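Local structure of gigastasin (Haementeria ghilianii, 5UBM) at residues E27-K35 against R61-C69; V49-E57 against N101-W111. The protein probably inhibits trypsin-like serine proteases, as a small, disulfide-rich leech protein of the antistasin family. One frame throughout, in Å; residues are numbered along the deposited sequence.

Contact 1. Residues E27-K35 against R61-C69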
loop_
_atom_site.group_PDB
_atom_site.type_symbol
_atom_site.label_atom_id
_atom_site.label_comp_id
_atom_site.label_asym_id
_atom_site.label_seq_id
_atom_site.Cartn_x
_atom_site.Cartn_y
_atom_site.Cartn_z
ATOM N N GLU C 27 8.169 -10.971 30.530
ATOM C CA GLU C 27 6.847 -10.368 30.686
ATOM C C GLU C 27 6.479 -10.136 32.150
ATOM O O GLU C 27 5.711 -9.228 32.466
ATOM C CB GLU C 27 5.791 -11.241 30.013
ATOM N N ASP C 28 7.031 -10.954 33.042
ATOM C CA ASP C 28 6.689 -10.887 34.458
ATOM C C ASP C 28 7.311 -9.684 35.163
ATOM O O ASP C 28 6.753 -9.176 36.138
ATOM C CB ASP C 28 7.117 -12.175 35.164
ATOM C CG ASP C 28 6.281 -13.368 34.750
ATOM O OD1 ASP C 28 5.038 -13.282 34.835
ATOM O OD2 ASP C 28 6.863 -14.389 34.332
ATOM N N CYS C 29 8.462 -9.233 34.673
ATOM C CA CYS C 29 9.173 -8.112 35.285
ATOM C C CYS C 29 8.395 -6.811 35.099
ATOM O O CYS C 29 8.509 -5.886 35.905
ATOM C CB CYS C 29 10.576 -7.981 34.694
ATOM S SG CYS C 29 11.414 -9.562 34.430
ATOM N N GLY C 30 7.610 -6.747 34.027
ATOM C CA GLY C 30 6.701 -5.640 33.798
ATOM C C GLY C 30 7.367 -4.348 33.377
ATOM O O GLY C 30 6.733 -3.294 33.360
ATOM N N SER C 31 8.648 -4.420 33.033
ATOM C CA SER C 31 9.385 -3.236 32.616
ATOM C C SER C 31 10.583 -3.625 31.766
ATOM O O SER C 31 11.239 -4.628 32.041
ATOM C CB SER C 31 9.843 -2.431 33.832
ATOM O OG SER C 31 10.598 -1.300 33.436
ATOM N N TRP C 32 10.866 -2.833 30.735
ATOM C CA TRP C 32 12.005 -3.111 29.865
ATOM C C TRP C 32 13.308 -2.636 30.497
ATOM O O TRP C 32 14.389 -2.861 29.953
ATOM C CB TRP C 32 11.812 -2.463 28.492
ATOM C CG TRP C 32 10.707 -3.085 27.697
ATOM C CD1 TRP C 32 9.511 -2.514 27.368
ATOM C CD2 TRP C 32 10.683 -4.410 27.156
ATOM N NE1 TRP C 32 8.748 -3.401 26.648
ATOM C CE2 TRP C 32 9.445 -4.571 26.502
ATOM C CE3 TRP C 32 11.589 -5.474 27.155
ATOM C CZ2 TRP C 32 9.090 -5.755 25.852
ATOM C CZ3 TRP C 32 11.235 -6.647 26.512
ATOM C CH2 TRP C 32 9.999 -6.776 25.866
ATOM N N ASP C 33 13.199 -1.986 31.650
ATOM C CA ASP C 33 14.371 -1.590 32.422
ATOM C C ASP C 33 14.893 -2.755 33.258
ATOM O O ASP C 33 15.855 -2.603 34.005
ATOM C CB ASP C 33 14.042 -0.405 33.328
ATOM C CG ASP C 33 13.589 0.812 32.550
ATOM O OD1 ASP C 33 14.143 1.055 31.455
ATOM O OD2 ASP C 33 12.681 1.521 33.034
ATOM N N LEU C 34 14.249 -3.914 33.128
ATOM C CA LEU C 34 14.595 -5.093 33.916
ATOM C C LEU C 34 14.913 -6.300 33.028
ATOM O O LEU C 34 14.525 -6.342 31.861
ATOM C CB LEU C 34 13.456 -5.440 34.884
ATOM C CG LEU C 34 13.290 -4.624 36.174
ATOM C CD1 LEU C 34 12.766 -3.223 35.907
ATOM C CD2 LEU C 34 12.375 -5.346 37.150
ATOM N N LYS C 35 15.616 -7.281 33.592
ATOM C CA LYS C 35 15.977 -8.495 32.863
ATOM C C LYS C 35 16.021 -9.697 33.800
ATOM O O LYS C 35 16.564 -9.610 34.897
ATOM C CB LYS C 35 17.317 -8.317 32.167
ATOM N N ARG C 61 14.995 6.937 37.825
ATOM C CA ARG C 61 14.917 5.554 38.284
ATOM C C ARG C 61 13.495 5.169 38.679
ATOM O O ARG C 61 12.718 6.005 39.139
ATOM C CB ARG C 61 15.885 5.321 39.447
ATOM C CG ARG C 61 17.337 5.275 38.999
ATOM C CD ARG C 61 18.328 5.262 40.146
ATOM N NE ARG C 61 19.671 5.562 39.657
ATOM C CZ ARG C 61 20.477 4.673 39.085
ATOM N NH1 ARG C 61 20.083 3.415 38.937
ATOM N NH2 ARG C 61 21.680 5.040 38.663
ATOM N N ASP C 62 13.162 3.898 38.492
ATOM C CA ASP C 62 11.800 3.420 38.711
ATOM C C ASP C 62 11.523 3.038 40.162
ATOM O O ASP C 62 12.311 3.337 41.059
ATOM C CB ASP C 62 11.511 2.227 37.798
ATOM C CG ASP C 62 12.650 1.227 37.768
ATOM O OD1 ASP C 62 13.442 1.196 38.735
ATOM O OD2 ASP C 62 12.751 0.473 36.774
ATOM N N LYS C 63 10.393 2.368 40.372
ATOM C CA LYS C 63 9.942 1.950 41.699
ATOM C C LYS C 63 10.974 1.084 42.411
ATOM O O LYS C 63 11.027 1.044 43.641
ATOM C CB LYS C 63 8.621 1.182 41.587
ATOM C CG LYS C 63 7.566 1.867 40.736
ATOM C CD LYS C 63 6.715 0.848 39.993
ATOM C CE LYS C 63 6.024 -0.105 40.951
ATOM N NZ LYS C 63 5.098 0.610 41.871
ATOM N N TYR C 64 11.789 0.389 41.625
ATOM C CA TYR C 64 12.805 -0.508 42.155
ATOM C C TYR C 64 14.161 0.190 42.206
ATOM O O TYR C 64 15.137 -0.358 42.719
ATOM C CB TYR C 64 12.889 -1.778 41.304
ATOM C CG TYR C 64 11.543 -2.332 40.882
ATOM C CD1 TYR C 64 10.872 -3.263 41.667
ATOM C CD2 TYR C 64 10.943 -1.926 39.695
ATOM C CE1 TYR C 64 9.643 -3.769 41.284
ATOM C CE2 TYR C 64 9.716 -2.425 39.305
ATOM C CZ TYR C 64 9.071 -3.346 40.102
ATOM O OH TYR C 64 7.850 -3.847 39.715
ATOM N N GLY C 65 14.216 1.403 41.665
ATOM C CA GLY C 65 15.434 2.189 41.678
ATOM C C GLY C 65 16.400 1.820 40.570
ATOM O O GLY C 65 17.593 2.114 40.657
ATOM N N CYS C 66 15.889 1.170 39.529
ATOM C CA CYS C 66 16.712 0.799 38.385
ATOM C C CYS C 66 16.888 1.994 37.463
ATOM O O CYS C 66 15.963 2.782 37.279
ATOM C CB CYS C 66 16.087 -0.365 37.616
ATOM S SG CYS C 66 15.588 -1.760 38.640
ATOM N N ARG C 67 18.074 2.124 36.879
ATOM C CA ARG C 67 18.363 3.248 35.997
ATOM C C ARG C 67 17.579 3.163 34.689
ATOM O O ARG C 67 17.701 2.191 33.939
ATOM C CB ARG C 67 19.860 3.322 35.694
ATOM C CG ARG C 67 20.278 4.622 35.031
ATOM C CD ARG C 67 21.667 4.524 34.426
ATOM N NE ARG C 67 21.689 3.640 33.266
ATOM C CZ ARG C 67 22.745 3.470 32.476
ATOM N NH1 ARG C 67 23.871 4.127 32.722
ATOM N NH2 ARG C 67 22.675 2.644 31.441
ATOM N N LYS C 68 16.773 4.186 34.424
ATOM C CA LYS C 68 16.079 4.301 33.147
ATOM C C LYS C 68 16.992 4.946 32.115
ATOM O O LYS C 68 18.044 5.491 32.457
ATOM C CB LYS C 68 14.798 5.124 33.293
ATOM C CG LYS C 68 13.797 4.570 34.283
ATOM C CD LYS C 68 12.612 5.511 34.434
ATOM C CE LYS C 68 11.645 5.014 35.495
ATOM N NZ LYS C 68 10.563 5.995 35.780
ATOM N N CYS C 69 16.596 4.885 30.849
ATOM C CA CYS C 69 17.299 5.635 29.818
ATOM C C CYS C 69 16.507 6.900 29.511
ATOM O O CYS C 69 16.077 7.135 28.380
ATOM C CB CYS C 69 17.513 4.784 28.567
ATOM S SG CYS C 69 18.980 3.725 28.681
#
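L34 CD2 lies over one face of the Y64 ring, and K63 CB sits off-centre over the opposite face, 4.3 Å above the plane. The second L34 methyl, CD1, on the same side of the ring but beyond its rim, is 4.4 Å from Y64 CD2 and 4.2 Å from C66 SG. A branched leucine suits this place because it touches the aromatic ring and the sulfur of the C45-C66 disulfide at once. Beside this apolar patch the D33 and D62 side chains run antiparallel past one another, their carboxylate planes 56° apart, with D33 OD2 and D62 OD2 3.9 Å from each other. D62 OD1 takes the backbone N-H of C66 on its syn side (2.6 Å), bracing the type I turn D62-G65. Separately, an ST turn, S31 OG accepting from D33 N, fixes the backbone from which the D33 side chain projects. K68 CG lies 3.5 Å from D33 OD2; its extended chain then carries NZ off to 5.7 Å. The paired acids may raise the pKa of one or both slightly, which the K68 ammonium, though not in contact, may partly offset. The disulfide-linked N-terminal part (C29-C43) thus packs on a turn of the antistasin-like domain through apolar contact and loosely balanced charges.

Contact 2. Residues V49-E57 against N101-W111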
loop_
_atom_site.group_PDB
_atom_site.type_symbol
_atom_site.label_atom_id
_atom_site.label_comp_id
_atom_site.label_asym_id
_atom_site.label_seq_id
_atom_site.Cartn_x
_atom_site.Cartn_y
_atom_site.Cartn_z
ATOM N N VAL C 49 22.973 0.090 27.866
ATOM C CA VAL C 49 23.638 1.290 27.392
ATOM C C VAL C 49 22.593 2.223 26.809
ATOM O O VAL C 49 21.769 1.806 25.997
ATOM C CB VAL C 49 24.699 0.975 26.333
ATOM C CG1 VAL C 49 25.666 2.141 26.200
ATOM C CG2 VAL C 49 25.441 -0.298 26.700
ATOM N N CYS C 50 22.611 3.480 27.235
ATOM C CA CYS C 50 21.645 4.445 26.731
ATOM C C CYS C 50 22.143 5.068 25.435
ATOM O O CYS C 50 23.328 5.372 25.302
ATOM C CB CYS C 50 21.362 5.521 27.779
ATOM S SG CYS C 50 20.554 4.877 29.267
ATOM N N GLY C 51 21.226 5.243 24.487
ATOM C CA GLY C 51 21.550 5.758 23.169
ATOM C C GLY C 51 22.350 7.044 23.197
ATOM O O GLY C 51 23.392 7.154 22.548
ATOM N N ARG C 52 21.867 8.019 23.957
ATOM C CA ARG C 52 22.571 9.288 24.084
ATOM C C ARG C 52 22.927 9.570 25.540
ATOM O O ARG C 52 23.715 10.469 25.835
ATOM C CB ARG C 52 21.732 10.424 23.493
ATOM C CG ARG C 52 21.570 10.320 21.979
ATOM C CD ARG C 52 20.797 11.494 21.391
ATOM N NE ARG C 52 21.487 12.767 21.574
ATOM C CZ ARG C 52 22.406 13.243 20.742
ATOM N NH1 ARG C 52 22.756 12.550 19.669
ATOM N NH2 ARG C 52 22.975 14.415 20.984
ATOM N N GLY C 53 22.347 8.787 26.444
ATOM C CA GLY C 53 22.662 8.881 27.858
ATOM C C GLY C 53 22.215 10.169 28.520
ATOM O O GLY C 53 21.540 10.997 27.909
ATOM N N CYS C 54 22.595 10.329 29.783
ATOM C CA CYS C 54 22.271 11.525 30.549
ATOM C C CYS C 54 23.533 12.142 31.136
ATOM O O CYS C 54 24.510 11.437 31.390
ATOM C CB CYS C 54 21.283 11.201 31.670
ATOM S SG CYS C 54 19.637 10.746 31.102
ATOM N N PRO C 55 23.519 13.465 31.353
ATOM C CA PRO C 55 24.672 14.133 31.964
ATOM C C PRO C 55 24.816 13.794 33.448
ATOM O O PRO C 55 23.817 13.473 34.089
ATOM C CB PRO C 55 24.356 15.620 31.772
ATOM C CG PRO C 55 22.869 15.676 31.700
ATOM C CD PRO C 55 22.450 14.415 30.998
ATOM N N LYS C 56 26.042 13.860 33.964
ATOM C CA LYS C 56 26.326 13.668 35.390
ATOM C C LYS C 56 25.586 12.474 35.988
ATOM O O LYS C 56 25.644 11.364 35.459
ATOM C CB LYS C 56 25.984 14.935 36.163
ATOM N N GLU C 57 24.884 12.717 37.089
ATOM C CA GLU C 57 24.023 11.707 37.688
ATOM C C GLU C 57 22.561 12.125 37.546
ATOM O O GLU C 57 21.821 12.180 38.529
ATOM C CB GLU C 57 24.383 11.495 39.150
ATOM N N ASN C 101 18.599 15.895 14.929
ATOM C CA ASN C 101 19.900 16.538 14.842
ATOM C C ASN C 101 20.303 16.742 13.390
ATOM O O ASN C 101 19.855 16.010 12.508
ATOM C CB ASN C 101 20.967 15.703 15.556
ATOM C CG ASN C 101 21.004 15.947 17.051
ATOM O OD1 ASN C 101 20.999 17.087 17.507
ATOM N ND2 ASN C 101 21.041 14.868 17.823
ATOM N N THR C 102 21.145 17.740 13.138
ATOM C CA THR C 102 21.849 17.805 11.866
ATOM C C THR C 102 23.149 17.035 12.036
ATOM O O THR C 102 23.489 16.628 13.148
ATOM C CB THR C 102 22.145 19.252 11.417
ATOM O OG1 THR C 102 22.860 19.943 12.447
ATOM C CG2 THR C 102 20.856 19.994 11.121
ATOM N N LYS C 103 23.881 16.847 10.943
ATOM C CA LYS C 103 25.174 16.176 10.991
ATOM C C LYS C 103 26.126 16.860 11.982
ATOM O O LYS C 103 27.097 16.258 12.448
ATOM C CB LYS C 103 25.791 16.147 9.591
ATOM C CG LYS C 103 27.079 15.355 9.471
ATOM C CD LYS C 103 27.585 15.344 8.035
ATOM C CE LYS C 103 28.866 14.537 7.901
ATOM N NZ LYS C 103 29.356 14.510 6.493
ATOM N N GLU C 104 25.819 18.111 12.317
ATOM C CA GLU C 104 26.691 18.945 13.138
ATOM C C GLU C 104 26.376 18.821 14.629
ATOM O O GLU C 104 27.271 18.911 15.469
ATOM C CB GLU C 104 26.572 20.413 12.711
ATOM C CG GLU C 104 26.275 20.638 11.226
ATOM C CD GLU C 104 27.198 19.877 10.283
ATOM O OE1 GLU C 104 28.410 19.760 10.577
ATOM O OE2 GLU C 104 26.705 19.399 9.238
ATOM N N THR C 105 25.100 18.640 14.955
ATOM C CA THR C 105 24.679 18.544 16.349
ATOM C C THR C 105 24.459 17.090 16.745
ATOM O O THR C 105 23.918 16.798 17.814
ATOM C CB THR C 105 23.389 19.357 16.618
ATOM O OG1 THR C 105 22.276 18.755 15.939
ATOM C CG2 THR C 105 23.565 20.790 16.143
ATOM N N ALA C 106 24.898 16.187 15.873
ATOM C CA ALA C 106 24.757 14.754 16.091
ATOM C C ALA C 106 25.442 14.315 17.377
ATOM O O ALA C 106 24.935 13.458 18.101
ATOM C CB ALA C 106 25.321 13.988 14.908
ATOM N N CYS C 107 26.595 14.913 17.654
ATOM C CA CYS C 107 27.369 14.588 18.845
ATOM C C CYS C 107 27.337 15.726 19.864
ATOM O O CYS C 107 28.158 15.779 20.780
ATOM C CB CYS C 107 28.813 14.254 18.462
ATOM S SG CYS C 107 28.991 12.684 17.581
ATOM N N VAL C 108 26.386 16.637 19.700
ATOM C CA VAL C 108 26.183 17.704 20.669
ATOM C C VAL C 108 25.146 17.274 21.702
ATOM O O VAL C 108 24.056 16.823 21.341
ATOM C CB VAL C 108 25.733 19.006 19.989
ATOM C CG1 VAL C 108 25.319 20.031 21.028
ATOM C CG2 VAL C 108 26.842 19.541 19.109
ATOM N N ASN C 109 25.502 17.411 22.978
ATOM C CA ASN C 109 24.677 16.949 24.092
ATOM C C ASN C 109 24.471 15.444 24.035
ATOM O O ASN C 109 23.373 14.959 23.770
ATOM C CB ASN C 109 23.328 17.673 24.117
ATOM C CG ASN C 109 23.459 19.132 24.504
ATOM O OD1 ASN C 109 24.110 19.467 25.492
ATOM N ND2 ASN C 109 22.850 20.009 23.717
ATOM N N ILE C 110 25.551 14.712 24.279
ATOM C CA ILE C 110 25.513 13.259 24.322
ATOM C C ILE C 110 26.527 12.798 25.366
ATOM O O ILE C 110 27.517 13.484 25.618
ATOM C CB ILE C 110 25.808 12.632 22.934
ATOM C CG1 ILE C 110 25.340 11.177 22.882
ATOM C CG2 ILE C 110 27.287 12.764 22.568
ATOM C CD1 ILE C 110 25.472 10.537 21.516
ATOM N N TRP C 111 26.268 11.659 25.998
ATOM C CA TRP C 111 27.108 11.215 27.105
ATOM C C TRP C 111 27.471 9.740 26.986
ATOM O O TRP C 111 26.748 8.863 27.467
ATOM C CB TRP C 111 26.405 11.506 28.432
ATOM C CG TRP C 111 26.097 12.966 28.584
ATOM C CD1 TRP C 111 26.879 13.910 29.178
ATOM C CD2 TRP C 111 24.938 13.659 28.095
ATOM N NE1 TRP C 111 26.275 15.143 29.107
ATOM C CE2 TRP C 111 25.084 15.016 28.445
ATOM C CE3 TRP C 111 23.790 13.261 27.403
ATOM C CZ2 TRP C 111 24.127 15.976 28.129
ATOM C CZ3 TRP C 111 22.841 14.217 27.089
ATOM C CH2 TRP C 111 23.016 15.559 27.453
#
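R52 sends its guanidinium into a ring of backbone carbonyls of 101-111. NH1 donates to A106 O at 2.8 Å, nearly straight (170°) and in the guanidinium plane. NH2 bonds N109 O at 2.9 Å from above that carbonyl's plane, a bent bond; V108 O also lies close at the edge, but its angle is poor. From the backbone, W111 N donates to R52 O (2.8 Å). G123 O and T89 OG1 receive further bonds from NH1 and NH2, so this buried cation is gripped from several sides. The chain bends at chi3 (63°), which turns the flat group in among these acceptors. N101 ND2, bonded to Y85 O, lies over one face toward its rim, as a donor that makes no bond to R52; I110 CB lies over the opposite face, also off-centre. Outward from there, I110 CG1 packs 3.7 Å from R52 CB. P55 packs over one face of the W111 indole, its CD making a CH-pi contact 3.6 Å from the six-membered ring centroid, 7° off the normal; N109 C lies against the opposite face. G53, next after R52, has positive phi and no side chain, which lets the W111 carbonyl come close. The acceptors probably spread and compensate the arginine's positive charge, and R52 cross-links two loops without regular secondary structure.

Overall arrangement
The segments alternate along the chain: 27-35, 49-57, 61-69, then 101-111. The two contacts therefore cross, and their centres lie about 22 Å apart on opposite sides of the chain's centre. Contact 1 sets the N-terminal part, with helix 26-29 and strand 34-35, against the turn leading into strand 67-68; contact 2 joins the loop between strands 44-45 and 59-61 to the one between strands 99-100 and 117-119. The C50-C69 disulfide ties one contact directly to the other, SG to SG at 2.0 Å. Because 49-57 and 61-69 both belong to the antistasin-like domain, that domain links the N-terminal part to the later part of a chain with little regular secondary structure.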